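Local coordinates for protein alpha-L-rhamnosidase (Aspergillus terreus, PDB 6GSZ) that probably hydrolyses terminal non-reducing alpha-L-rhamnose residues of alpha-L-rhamnosides and binds calcium ions, at residues A[114-119]-A[294-299]; A[126-131]-A[204-209]; A[130-135]-A[253-258]; A[147-152]-A[229-234]; A[197-202]-A[279-284]. All blocks are in the same frame, centred on the assembly; numbering follows the deposited sequence.

Contact 1. Residues A[114-119]-A[294-299]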
# COMPACT_ATOMS: atom_id res chain seq x y z
N ALA A 114 26.70 12.10 -14.58
CA ALA A 114 26.52 11.22 -13.42
C ALA A 114 26.47 9.77 -13.89
O ALA A 114 25.78 9.44 -14.87
CB ALA A 114 25.31 11.58 -12.63
N VAL A 115 27.25 8.93 -13.21
CA VAL A 115 27.27 7.49 -13.48
C VAL A 115 27.12 6.72 -12.15
O VAL A 115 27.31 7.25 -11.05
CB VAL A 115 28.56 7.06 -14.20
CG1 VAL A 115 28.69 7.77 -15.54
CG2 VAL A 115 29.80 7.24 -13.34
N VAL A 116 26.72 5.47 -12.28
CA VAL A 116 26.65 4.61 -11.11
C VAL A 116 28.08 4.30 -10.66
O VAL A 116 28.87 3.84 -11.49
CB VAL A 116 25.86 3.32 -11.36
CG1 VAL A 116 25.88 2.41 -10.14
CG2 VAL A 116 24.44 3.60 -11.80
N ILE A 117 28.35 4.52 -9.36
CA ILE A 117 29.66 4.19 -8.84
C ILE A 117 29.55 3.12 -7.77
O ILE A 117 28.55 2.97 -7.08
CB ILE A 117 30.39 5.42 -8.33
CG1 ILE A 117 29.64 6.07 -7.16
CG2 ILE A 117 30.67 6.37 -9.48
CD1 ILE A 117 30.41 7.21 -6.52
N ALA A 118 30.69 2.44 -7.60
CA ALA A 118 30.90 1.43 -6.62
C ALA A 118 32.27 1.62 -5.99
O ALA A 118 33.17 2.21 -6.58
CB ALA A 118 30.80 0.06 -7.24
N SER A 119 32.42 1.04 -4.79
CA SER A 119 33.73 1.04 -4.11
C SER A 119 34.77 0.17 -4.81
O SER A 119 34.47 -0.89 -5.36
CB SER A 119 33.55 0.55 -2.68
OG SER A 119 34.76 0.58 -1.97
N LEU A 294 29.97 1.57 -12.65
CA LEU A 294 29.22 0.33 -12.95
C LEU A 294 28.34 0.60 -14.17
O LEU A 294 27.57 1.56 -14.16
CB LEU A 294 28.31 0.01 -11.76
CG LEU A 294 28.99 -0.45 -10.51
CD1 LEU A 294 27.97 -1.05 -9.54
CD2 LEU A 294 30.07 -1.45 -10.83
N SER A 295 28.41 -0.28 -15.18
CA SER A 295 27.53 -0.15 -16.35
C SER A 295 26.06 -0.19 -15.92
O SER A 295 25.65 -1.04 -15.15
CB SER A 295 27.83 -1.23 -17.33
OG SER A 295 26.99 -1.18 -18.45
N PHE A 296 25.27 0.78 -16.41
CA PHE A 296 23.85 0.89 -15.98
C PHE A 296 23.04 1.65 -17.02
O PHE A 296 23.41 2.76 -17.41
CB PHE A 296 23.76 1.63 -14.65
CG PHE A 296 22.36 1.73 -14.13
CD1 PHE A 296 21.84 0.70 -13.39
CD2 PHE A 296 21.59 2.86 -14.35
CE1 PHE A 296 20.57 0.77 -12.86
CE2 PHE A 296 20.31 2.93 -13.83
CZ PHE A 296 19.81 1.88 -13.11
N PRO A 297 21.90 1.09 -17.49
CA PRO A 297 21.07 1.81 -18.45
C PRO A 297 20.11 2.82 -17.83
O PRO A 297 19.12 2.42 -17.18
CB PRO A 297 20.33 0.67 -19.17
CG PRO A 297 20.27 -0.45 -18.18
CD PRO A 297 21.43 -0.28 -17.23
N LYS A 298 20.40 4.11 -18.04
CA LYS A 298 19.60 5.22 -17.45
C LYS A 298 18.18 5.29 -18.01
O LYS A 298 17.39 6.06 -17.50
CB LYS A 298 20.31 6.56 -17.67
CG LYS A 298 21.58 6.75 -16.84
CD LYS A 298 22.09 8.16 -16.91
CE LYS A 298 23.29 8.41 -16.05
NZ LYS A 298 24.48 7.73 -16.59
N GLU A 299 17.86 4.45 -19.02
CA GLU A 299 16.51 4.41 -19.60
C GLU A 299 15.51 3.84 -18.59
O GLU A 299 14.32 4.09 -18.75
CB GLU A 299 16.49 3.59 -20.90
CG GLU A 299 17.20 4.31 -22.04
CD GLU A 299 18.72 4.22 -22.07
OE1 GLU A 299 19.34 3.42 -21.26
OE2 GLU A 299 19.32 4.96 -22.91
O HOH W 1 26.80 4.07 -14.91
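L294 packs against V116 and A118 where strands 116-119 and 291-294 form a small antiparallel pair beside the beta-sandwich of the rhamnosidase N-terminal domain. Its side chain leaves the backbone with CG anti to the carbonyl carbon (chi1 -71°), which lays the isobutyl group along the neighbouring strand. CB comes first, meeting V116 CG1 at 3.8 Å. One bond further out, CG rests on A118 CB, also at 3.8 Å. The two methyls then divide: CD1 touches both A118 CB and V116 CG1, while CD2 lies against A118 CB. A branched leucine can thus touch the valine and the alanine at once. The other valine methyl, V116 CG2, presses on F296 CB at 3.5 Å and reaches the start of the phenyl ring obliquely.

Backbone polarity is met as well. L294 N donates to V116 O at 2.8 Å in a nearly straight bond (167°), and a water accepts from V116 N and donates to L294 O. Beyond F296, K298 runs past P108 and W111, a course suited to a long aliphatic stem. A final bend (chi4 71°) brings its NZ to A114 O, 2.8 Å away and in the carbonyl plane.

Contact 2. Residues A[126-131]-A[204-209]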
# COMPACT_ATOMS: atom_id res chain seq x y z
N ASP A 126 28.98 -14.73 -2.09
CA ASP A 126 28.07 -15.72 -1.44
C ASP A 126 27.81 -15.25 -0.00
O ASP A 126 27.78 -16.05 0.92
CB ASP A 126 28.67 -17.13 -1.51
CG ASP A 126 28.73 -17.71 -2.92
OD1 ASP A 126 27.81 -17.43 -3.73
OD2 ASP A 126 29.70 -18.47 -3.21
N ALA A 127 27.60 -13.94 0.18
CA ALA A 127 27.42 -13.39 1.53
C ALA A 127 26.74 -12.02 1.47
O ALA A 127 26.80 -11.33 0.45
CB ALA A 127 28.73 -13.32 2.30
N THR A 128 26.20 -11.60 2.62
CA THR A 128 25.59 -10.30 2.72
C THR A 128 26.61 -9.19 2.47
O THR A 128 27.82 -9.34 2.71
CB THR A 128 24.88 -10.15 4.07
OG1 THR A 128 24.06 -8.99 4.05
CG2 THR A 128 25.79 -10.02 5.26
N HIS A 129 26.15 -8.05 2.00
CA HIS A 129 26.99 -6.93 1.64
C HIS A 129 27.04 -5.91 2.76
O HIS A 129 26.04 -5.28 3.13
CB HIS A 129 26.52 -6.28 0.35
CG HIS A 129 26.54 -7.21 -0.80
ND1 HIS A 129 27.70 -7.81 -1.23
CD2 HIS A 129 25.56 -7.74 -1.55
CE1 HIS A 129 27.45 -8.62 -2.24
NE2 HIS A 129 26.11 -8.57 -2.48
N ARG A 130 28.23 -5.68 3.28
CA ARG A 130 28.43 -4.62 4.26
C ARG A 130 28.18 -3.26 3.59
O ARG A 130 28.66 -3.02 2.48
CB ARG A 130 29.86 -4.68 4.78
CG ARG A 130 30.09 -3.64 5.86
CD ARG A 130 31.33 -3.98 6.65
NE ARG A 130 31.60 -2.95 7.66
CZ ARG A 130 32.74 -2.92 8.34
NH1 ARG A 130 33.63 -3.90 8.18
NH2 ARG A 130 32.97 -1.91 9.18
N PRO A 131 27.39 -2.35 4.19
CA PRO A 131 27.14 -1.06 3.55
C PRO A 131 28.42 -0.29 3.26
O PRO A 131 29.45 -0.43 4.00
CB PRO A 131 26.26 -0.35 4.58
CG PRO A 131 25.50 -1.49 5.19
CD PRO A 131 26.57 -2.53 5.41
N VAL A 204 25.17 3.36 1.33
CA VAL A 204 24.41 2.44 0.52
C VAL A 204 24.41 1.07 1.16
O VAL A 204 25.46 0.55 1.47
CB VAL A 204 24.89 2.36 -0.93
CG1 VAL A 204 24.13 1.32 -1.76
CG2 VAL A 204 24.81 3.73 -1.59
N GLY A 205 23.23 0.49 1.32
CA GLY A 205 22.99 -0.87 1.78
C GLY A 205 22.35 -1.74 0.71
O GLY A 205 21.96 -1.23 -0.34
N GLU A 206 22.27 -3.07 0.96
CA GLU A 206 21.92 -4.00 -0.12
C GLU A 206 20.42 -3.94 -0.46
O GLU A 206 20.06 -4.19 -1.61
CB GLU A 206 22.37 -5.41 0.25
CG GLU A 206 21.66 -6.01 1.42
CD GLU A 206 22.11 -7.38 1.85
OE1 GLU A 206 23.25 -7.77 1.48
OE2 GLU A 206 21.34 -8.04 2.63
N GLY A 207 19.56 -3.76 0.53
CA GLY A 207 18.13 -3.79 0.29
C GLY A 207 17.69 -5.04 -0.44
O GLY A 207 18.09 -6.18 -0.15
N TRP A 208 16.69 -4.83 -1.29
CA TRP A 208 16.15 -5.84 -2.18
C TRP A 208 17.03 -6.08 -3.40
O TRP A 208 16.94 -7.14 -4.03
CB TRP A 208 14.73 -5.40 -2.63
CG TRP A 208 13.73 -5.24 -1.54
CD1 TRP A 208 12.95 -6.22 -0.99
CD2 TRP A 208 13.37 -4.03 -0.85
NE1 TRP A 208 12.11 -5.70 -0.04
CE2 TRP A 208 12.33 -4.35 0.04
CE3 TRP A 208 13.77 -2.69 -0.96
CZ2 TRP A 208 11.72 -3.40 0.85
CZ3 TRP A 208 13.15 -1.74 -0.18
CH2 TRP A 208 12.12 -2.09 0.71
N TYR A 209 17.79 -5.05 -3.81
CA TYR A 209 18.57 -5.12 -5.07
C TYR A 209 19.57 -6.30 -5.04
O TYR A 209 19.69 -7.06 -6.01
CB TYR A 209 19.28 -3.77 -5.31
CG TYR A 209 19.73 -3.57 -6.74
CD1 TYR A 209 20.96 -4.04 -7.18
CD2 TYR A 209 18.90 -2.95 -7.64
CE1 TYR A 209 21.34 -3.90 -8.51
CE2 TYR A 209 19.29 -2.77 -8.95
CZ TYR A 209 20.50 -3.24 -9.39
OH TYR A 209 20.85 -3.12 -10.70
O HOH W 2 23.53 -3.87 3.48
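Hydrogen bonds carry most of the contact between E206 and the T128-H129 pair. The carboxylate oxygen E206 OE1 takes two donors: T128 OG1 at 3.0 Å and, almost straight (175°), H129 N at 3.0 Å. Both arrive from the same face of the carboxylate, the amide on the syn side and the hydroxyl from above the plane. A glutamate suits this place because its extended chain can span the gap; with chi1 at 66°, its CG sits between the backbone N and carbonyl carbon and the chain heads straight for the loop. The two bonds satisfy one oxygen of a buried carboxylate and help to hold its orientation.

Water adds a second link, donating to H129 O and accepting from E206 N, each at 2.9 Å.

Packing is lighter. The proline ring of P131 sets CB 3.3 Å from V204 O, and its CG lies 4.3 Å from G205 CA, a loose approach to a residue that has no side chain there. The H129 ring stands nearly perpendicular to the carboxylate; its own nitrogens are held by E124 and by N221, which lies beside an attached glycan.

The arrangement ties the loop entering strand 132-140 to the end of its neighbour, strand 196-205, in a five-stranded sheet of the galactose-binding-like beta-sandwich.

Contact 3. Residues A[130-135]-A[253-258]. With ACT (acetate ion), chain B.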
# COMPACT_ATOMS: atom_id res chain seq x y z
N ARG A 130 28.23 -5.68 3.28
CA ARG A 130 28.43 -4.62 4.26
C ARG A 130 28.18 -3.26 3.59
O ARG A 130 28.66 -3.02 2.48
CB ARG A 130 29.86 -4.68 4.78
CG ARG A 130 30.09 -3.64 5.86
CD ARG A 130 31.33 -3.98 6.65
NE ARG A 130 31.60 -2.95 7.66
CZ ARG A 130 32.74 -2.92 8.34
NH1 ARG A 130 33.63 -3.90 8.18
NH2 ARG A 130 32.97 -1.91 9.18
N PRO A 131 27.39 -2.35 4.19
CA PRO A 131 27.14 -1.06 3.55
C PRO A 131 28.42 -0.29 3.26
O PRO A 131 29.45 -0.43 4.00
CB PRO A 131 26.26 -0.35 4.58
CG PRO A 131 25.50 -1.49 5.19
CD PRO A 131 26.57 -2.53 5.41
N ILE A 132 28.38 0.52 2.21
CA ILE A 132 29.49 1.33 1.77
C ILE A 132 29.15 2.81 1.92
O ILE A 132 28.03 3.22 1.52
CB ILE A 132 29.87 1.00 0.32
CG1 ILE A 132 30.32 -0.46 0.21
CG2 ILE A 132 30.85 2.02 -0.21
CD1 ILE A 132 31.61 -0.77 0.85
N GLN A 133 30.05 3.59 2.50
CA GLN A 133 30.00 5.02 2.55
C GLN A 133 30.71 5.57 1.32
O GLN A 133 31.83 5.17 1.04
CB GLN A 133 30.64 5.55 3.83
CG GLN A 133 29.95 5.09 5.11
CD GLN A 133 30.68 5.45 6.38
OE1 GLN A 133 30.08 5.65 7.42
NE2 GLN A 133 32.01 5.46 6.36
N PHE A 134 30.09 6.53 0.65
CA PHE A 134 30.63 7.22 -0.49
C PHE A 134 30.69 8.71 -0.16
O PHE A 134 29.76 9.23 0.43
CB PHE A 134 29.71 7.07 -1.70
CG PHE A 134 29.59 5.68 -2.25
CD1 PHE A 134 30.43 5.23 -3.25
CD2 PHE A 134 28.59 4.81 -1.81
CE1 PHE A 134 30.34 3.94 -3.76
CE2 PHE A 134 28.49 3.52 -2.32
CZ PHE A 134 29.34 3.09 -3.32
N ARG A 135 31.79 9.38 -0.52
CA ARG A 135 31.86 10.79 -0.21
C ARG A 135 32.54 11.58 -1.34
O ARG A 135 33.37 11.09 -2.09
CB ARG A 135 32.57 11.06 1.12
CG ARG A 135 34.09 10.96 1.08
CD ARG A 135 34.72 11.12 2.46
NE ARG A 135 34.35 12.35 3.14
CZ ARG A 135 34.88 13.55 2.96
NH1 ARG A 135 35.94 13.70 2.16
NH2 ARG A 135 34.37 14.58 3.63
N SER A 253 35.43 6.03 -0.98
CA SER A 253 34.53 5.08 -0.33
C SER A 253 35.20 4.39 0.86
O SER A 253 36.44 4.28 0.97
CB SER A 253 34.04 4.03 -1.32
OG SER A 253 35.13 3.27 -1.82
N SER A 254 34.40 3.89 1.78
CA SER A 254 34.89 3.16 2.97
C SER A 254 33.73 2.40 3.59
O SER A 254 32.58 2.85 3.51
CB SER A 254 35.41 4.14 3.99
OG SER A 254 35.88 3.50 5.15
N THR A 255 33.99 1.31 4.29
CA THR A 255 33.06 0.79 5.23
C THR A 255 32.93 1.75 6.42
O THR A 255 33.76 2.64 6.62
CB THR A 255 33.47 -0.60 5.72
OG1 THR A 255 34.77 -0.47 6.32
CG2 THR A 255 33.44 -1.60 4.59
N GLY A 256 31.88 1.53 7.20
CA GLY A 256 31.63 2.33 8.37
C GLY A 256 31.07 1.50 9.51
O GLY A 256 31.30 0.29 9.57
N PRO A 257 30.31 2.11 10.44
CA PRO A 257 29.84 1.37 11.60
C PRO A 257 28.84 0.25 11.31
O PRO A 257 28.68 -0.66 12.14
CB PRO A 257 29.23 2.45 12.50
CG PRO A 257 28.79 3.54 11.51
CD PRO A 257 29.87 3.51 10.44
N ILE A 258 28.12 0.35 10.18
CA ILE A 258 27.21 -0.76 9.90
C ILE A 258 28.04 -1.94 9.40
O ILE A 258 28.63 -1.86 8.33
CB ILE A 258 26.07 -0.38 8.92
CG1 ILE A 258 25.33 0.91 9.30
CG2 ILE A 258 25.11 -1.56 8.80
CD1 ILE A 258 24.48 1.48 8.19
C ACT B . 37.17 -0.89 4.02
O ACT B . 36.69 0.22 3.54
OXT ACT B . 37.09 -1.26 5.25
CH3 ACT B . 37.70 -1.97 3.20
O HOH W 3 29.53 0.01 6.60
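R130 and T255 meet in an uncommon way: T255 CB sits above one face of the guanidinium, offset toward its rim, 3.6 Å from R130 CZ, while two main-chain carbonyls accept from N-H groups of the same arginine. R130 NH2 donates to G256 O at 2.8 Å, in the guanidinium plane and nearly straight (170°); R130 NE reaches I258 O at 3.2 Å in a more bent bond, with the acceptor tilted out of the guanidinium plane. A side chain extended from CG to NE, with CG anti to the backbone nitrogen (chi1 -177°), delivers the charge to this turn, and arginine suits it because several N-H groups lie in one plane. A water completes the junction, donating to P131 O and I258 O and accepting from G256 N.

Further along, the strands pair in regular fashion. Q133 N donates to S254 O at 2.8 Å and S254 N returns a bond to Q133 O, while F134 and S253 form the adjacent non-hydrogen-bonded pair. The side-chain amide of Q133 stretches beside the turn, its CD 3.8 Å from G256 CA, a close approach that the bare glycine permits. P131 CG, in turn, packs on I258 CG2 at 3.6 Å.

T255 also grips an acetate, probably from the crystallisation liquor, through its N and OG1. S253 OG faces inward to S119 OG and G290 O.

This is an antiparallel edge pairing: the short strand 252-254 closes one side of a beta-sandwich sheet, and the chain beyond it turns toward I258, near the calcium-binding S392.

Contact 4. Residues A[147-152]-A[229-234]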
# COMPACT_ATOMS: atom_id res chain seq x y z
N ALA A 147 18.94 24.56 -5.13
CA ALA A 147 19.73 23.39 -5.42
C ALA A 147 18.86 22.15 -5.30
O ALA A 147 17.93 22.10 -4.48
CB ALA A 147 20.96 23.32 -4.52
N ARG A 148 19.22 21.15 -6.12
CA ARG A 148 18.53 19.87 -6.14
C ARG A 148 19.52 18.71 -6.05
O ARG A 148 20.61 18.79 -6.58
CB ARG A 148 17.74 19.69 -7.44
CG ARG A 148 16.66 20.74 -7.68
CD ARG A 148 15.50 20.63 -6.70
NE ARG A 148 14.49 21.62 -6.95
CZ ARG A 148 14.37 22.79 -6.31
NH1 ARG A 148 15.17 23.13 -5.30
NH2 ARG A 148 13.38 23.61 -6.66
N LEU A 149 19.10 17.65 -5.35
CA LEU A 149 19.82 16.37 -5.37
C LEU A 149 18.90 15.34 -6.01
O LEU A 149 17.75 15.18 -5.55
CB LEU A 149 20.21 15.90 -3.97
CG LEU A 149 21.00 14.60 -3.95
CD1 LEU A 149 22.38 14.76 -4.60
CD2 LEU A 149 21.14 14.09 -2.54
N TYR A 150 19.40 14.68 -7.05
CA TYR A 150 18.73 13.59 -7.73
C TYR A 150 19.51 12.33 -7.44
O TYR A 150 20.76 12.33 -7.60
CB TYR A 150 18.73 13.86 -9.22
CG TYR A 150 18.09 15.17 -9.59
CD1 TYR A 150 16.72 15.29 -9.65
CD2 TYR A 150 18.83 16.30 -9.91
CE1 TYR A 150 16.12 16.48 -10.02
CE2 TYR A 150 18.23 17.48 -10.30
CZ TYR A 150 16.85 17.58 -10.35
OH TYR A 150 16.31 18.79 -10.76
N ILE A 151 18.88 11.28 -6.89
CA ILE A 151 19.68 10.20 -6.32
C ILE A 151 18.90 8.90 -6.32
O ILE A 151 17.69 8.87 -6.06
CB ILE A 151 20.13 10.61 -4.91
CG1 ILE A 151 20.98 9.52 -4.25
CG2 ILE A 151 18.97 11.04 -4.03
CD1 ILE A 151 21.80 10.00 -3.06
N THR A 152 19.62 7.81 -6.55
CA THR A 152 19.13 6.49 -6.32
C THR A 152 20.30 5.57 -5.99
O THR A 152 21.45 5.97 -5.99
CB THR A 152 18.31 5.94 -7.49
OG1 THR A 152 17.58 4.80 -7.05
CG2 THR A 152 19.14 5.58 -8.71
N LEU A 229 25.82 3.59 -6.33
CA LEU A 229 25.21 4.90 -6.06
C LEU A 229 25.15 5.68 -7.38
O LEU A 229 26.13 5.76 -8.12
CB LEU A 229 26.11 5.68 -5.09
CG LEU A 229 25.73 7.14 -4.85
CD1 LEU A 229 24.37 7.25 -4.19
CD2 LEU A 229 26.80 7.86 -4.07
N LEU A 230 23.99 6.30 -7.66
CA LEU A 230 23.88 7.30 -8.73
C LEU A 230 23.39 8.59 -8.09
O LEU A 230 22.32 8.59 -7.44
CB LEU A 230 22.88 6.81 -9.78
CG LEU A 230 22.63 7.79 -10.94
CD1 LEU A 230 23.91 7.99 -11.78
CD2 LEU A 230 21.47 7.31 -11.82
N SER A 231 24.08 9.71 -8.35
CA SER A 231 23.78 10.98 -7.68
C SER A 231 24.11 12.14 -8.63
O SER A 231 25.16 12.12 -9.24
CB SER A 231 24.56 11.06 -6.38
OG SER A 231 24.28 12.24 -5.62
N LEU A 232 23.25 13.15 -8.69
CA LEU A 232 23.58 14.39 -9.33
C LEU A 232 23.08 15.53 -8.45
O LEU A 232 21.86 15.61 -8.18
CB LEU A 232 22.95 14.47 -10.73
CG LEU A 232 23.28 15.75 -11.51
CD1 LEU A 232 24.78 15.80 -11.82
CD2 LEU A 232 22.38 15.87 -12.76
N LEU A 233 23.98 16.42 -8.04
CA LEU A 233 23.66 17.66 -7.36
C LEU A 233 23.71 18.79 -8.39
O LEU A 233 24.68 18.91 -9.12
CB LEU A 233 24.67 17.92 -6.24
CG LEU A 233 24.37 19.17 -5.41
CD1 LEU A 233 23.23 18.92 -4.47
CD2 LEU A 233 25.60 19.60 -4.63
N VAL A 234 22.61 19.54 -8.51
CA VAL A 234 22.52 20.65 -9.44
C VAL A 234 22.29 21.91 -8.62
O VAL A 234 21.25 22.02 -7.92
CB VAL A 234 21.37 20.43 -10.45
CG1 VAL A 234 21.38 21.55 -11.47
CG2 VAL A 234 21.47 19.09 -11.16
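Residues 147-152 and 229-234 pair as adjacent antiparallel strands inside one sheet of the N-terminal domain's beta-sandwich. Their axes run 4.7 Å apart at 171°, almost exactly opposed. Six main-chain hydrogen bonds join R148 to V234, Y150 to L232 and T152 to L230, two for each pair; Y150 O to L232 N, at 2.8 Å, is representative. Between them, L149 with L233 and I151 with S231 form non-hydrogen-bonded pairs, where CA-H groups approach carbonyls, as S231 CA does Y150 O at 3.3 Å.

Side chains sort by face. With CG anti to the carbonyl carbon (chi1 -57°), the Y150 ring leans back toward the R148 end, where V234 CG2 of the partner strand meets its edge at CE2, 3.7 Å away. On the same face T152 CG2 touches L230 CB at 4.1 Å. The other face carries I151, whose CD1 reaches L229 CD1 at 3.9 Å. Branched aliphatics suit this buried surface, whereas R148, itself partly exposed, sends its guanidinium away to a salt bridge with E102.

Strand 144-154 is flanked further on by 182-188, and 228-237 by 242-246. L149, I151 and L229 pack across the sandwich onto I200 and V202 of strand 196-205.

Contact 5. Residues A[197-202]-A[279-284]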
# COMPACT_ATOMS: atom_id res chain seq x y z
N PRO A 197 33.14 25.71 0.55
CA PRO A 197 33.33 24.25 0.56
C PRO A 197 32.12 23.51 1.12
O PRO A 197 31.55 23.96 2.11
CB PRO A 197 34.60 24.04 1.41
CG PRO A 197 34.69 25.26 2.25
CD PRO A 197 33.99 26.39 1.54
N ASN A 198 31.80 22.37 0.51
CA ASN A 198 30.68 21.52 0.90
C ASN A 198 31.11 20.05 0.80
O ASN A 198 32.03 19.72 0.03
CB ASN A 198 29.45 21.72 0.01
CG ASN A 198 28.77 23.06 0.21
OD1 ASN A 198 27.79 23.16 0.97
ND2 ASN A 198 29.27 24.10 -0.47
N ALA A 199 30.38 19.18 1.50
CA ALA A 199 30.57 17.76 1.33
C ALA A 199 29.23 17.05 1.24
O ALA A 199 28.28 17.50 1.87
CB ALA A 199 31.38 17.18 2.48
N ILE A 200 29.22 15.96 0.48
CA ILE A 200 28.09 15.02 0.43
C ILE A 200 28.63 13.65 0.81
O ILE A 200 29.72 13.24 0.32
CB ILE A 200 27.38 15.03 -0.93
CG1 ILE A 200 26.24 14.02 -0.95
CG2 ILE A 200 28.32 14.79 -2.08
CD1 ILE A 200 25.21 14.28 -2.03
N GLY A 201 27.91 12.96 1.69
CA GLY A 201 28.20 11.58 2.03
C GLY A 201 26.94 10.74 1.86
O GLY A 201 25.84 11.18 2.23
N VAL A 202 27.07 9.54 1.30
CA VAL A 202 25.91 8.67 1.10
C VAL A 202 26.29 7.27 1.58
O VAL A 202 27.37 6.74 1.20
CB VAL A 202 25.46 8.60 -0.37
CG1 VAL A 202 24.15 7.81 -0.47
CG2 VAL A 202 25.29 9.99 -0.98
N SER A 279 30.76 13.28 6.47
CA SER A 279 29.92 14.00 5.54
C SER A 279 30.12 15.51 5.62
O SER A 279 29.25 16.27 5.24
CB SER A 279 28.45 13.62 5.71
OG SER A 279 27.91 14.12 6.91
N GLN A 280 31.29 15.95 6.13
CA GLN A 280 31.65 17.34 6.23
C GLN A 280 33.04 17.59 5.64
O GLN A 280 33.85 16.68 5.47
CB GLN A 280 31.65 17.80 7.68
CG GLN A 280 30.25 17.81 8.26
CD GLN A 280 30.25 17.72 9.76
OE1 GLN A 280 30.36 16.63 10.35
NE2 GLN A 280 30.11 18.87 10.37
N VAL A 281 33.28 18.83 5.28
CA VAL A 281 34.61 19.19 4.74
C VAL A 281 35.68 19.12 5.82
O VAL A 281 35.40 19.05 7.01
CB VAL A 281 34.61 20.56 4.05
CG1 VAL A 281 33.60 20.55 2.95
CG2 VAL A 281 34.36 21.70 5.02
N GLY A 282 36.93 19.09 5.37
CA GLY A 282 38.06 19.07 6.29
C GLY A 282 38.25 17.71 6.94
O GLY A 282 38.96 17.59 7.95
N PHE A 283 37.68 16.67 6.33
CA PHE A 283 37.71 15.33 6.87
C PHE A 283 39.03 14.64 6.54
O PHE A 283 39.54 14.82 5.43
CB PHE A 283 36.55 14.54 6.26
CG PHE A 283 36.47 13.10 6.69
CD1 PHE A 283 36.15 12.79 8.01
CD2 PHE A 283 36.67 12.08 5.78
CE1 PHE A 283 36.08 11.47 8.42
CE2 PHE A 283 36.56 10.76 6.19
CZ PHE A 283 36.27 10.47 7.51
N ASN A 284 39.49 13.78 7.46
CA ASN A 284 40.66 12.93 7.24
C ASN A 284 40.21 11.68 6.47
O ASN A 284 39.75 10.75 7.08
CB ASN A 284 41.30 12.46 8.56
CG ASN A 284 42.45 11.49 8.35
OD1 ASN A 284 43.00 11.40 7.24
ND2 ASN A 284 42.84 10.77 9.41
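V281, A199 and S279 contribute the most buried surface to this contact, in which a loop lies against one face of strand 196-205 without a hydrogen bond across it. V281 works through a single methyl. Its CG1, anti to the carbonyl carbon (chi1 -58°), drops onto the peptide after N198 and comes within 3.3 Å of N198 C. The same methyl touches P197 CB at 3.9 Å and A199 CB at 4.1 Å, so a compact branched residue covers three successive positions of the strand near its solvent-accessible end.

A199 points its one methyl at the loop backbone. The CB lies 3.6 Å from S279 O and equally close to Q280 C, a peptide surface that a small alanine can approach closely. S279 meets the next residue on this face, two positions along: its CB sits 4.1 Å from G201 N. G201 has no side chain, and a CB there would crowd S279 CB, so the bare backbone lets the loop come close, and here the backbones come nearest, 4.6 Å between G201 CA and S279 CA.

The intervening residues look the other way. N198 bonds through its amide to N162 and K194, while I200 and V202 point into the sandwich toward L149 and I151. Beyond V281 the loop turns at G282, and F283 comes back to meet the W288 ring, with their planes at about 80°, beside R135.

Strand 196-205 is held on its two edges by strands 132-140 and 156-161, its inner face packs on strand 144-154, and the 279-284 loop covers part of its outer face.

In the fold
All five contacts belong to the same beta-sandwich region. Contact 4 lies in its interior and is the most regular, main-chain pairing with apolar side chains. Contacts 2, 3 and 5 share the opposite sheet: strand 132-140 or the loop before it serves contacts 2 and 3, strand 196-205 serves contacts 2 and 5. Contacts 2 and 3 are buried too, but at strand ends, where a carboxylate, a guanidinium and waters meet main-chain groups. Contacts 1 and 5 are partly buried: contact 1 adds a lysine tip to apolar packing, contact 5 is packing alone. Contact 1 adjoins contact 4 through I117 N to L229 O (2.8 Å).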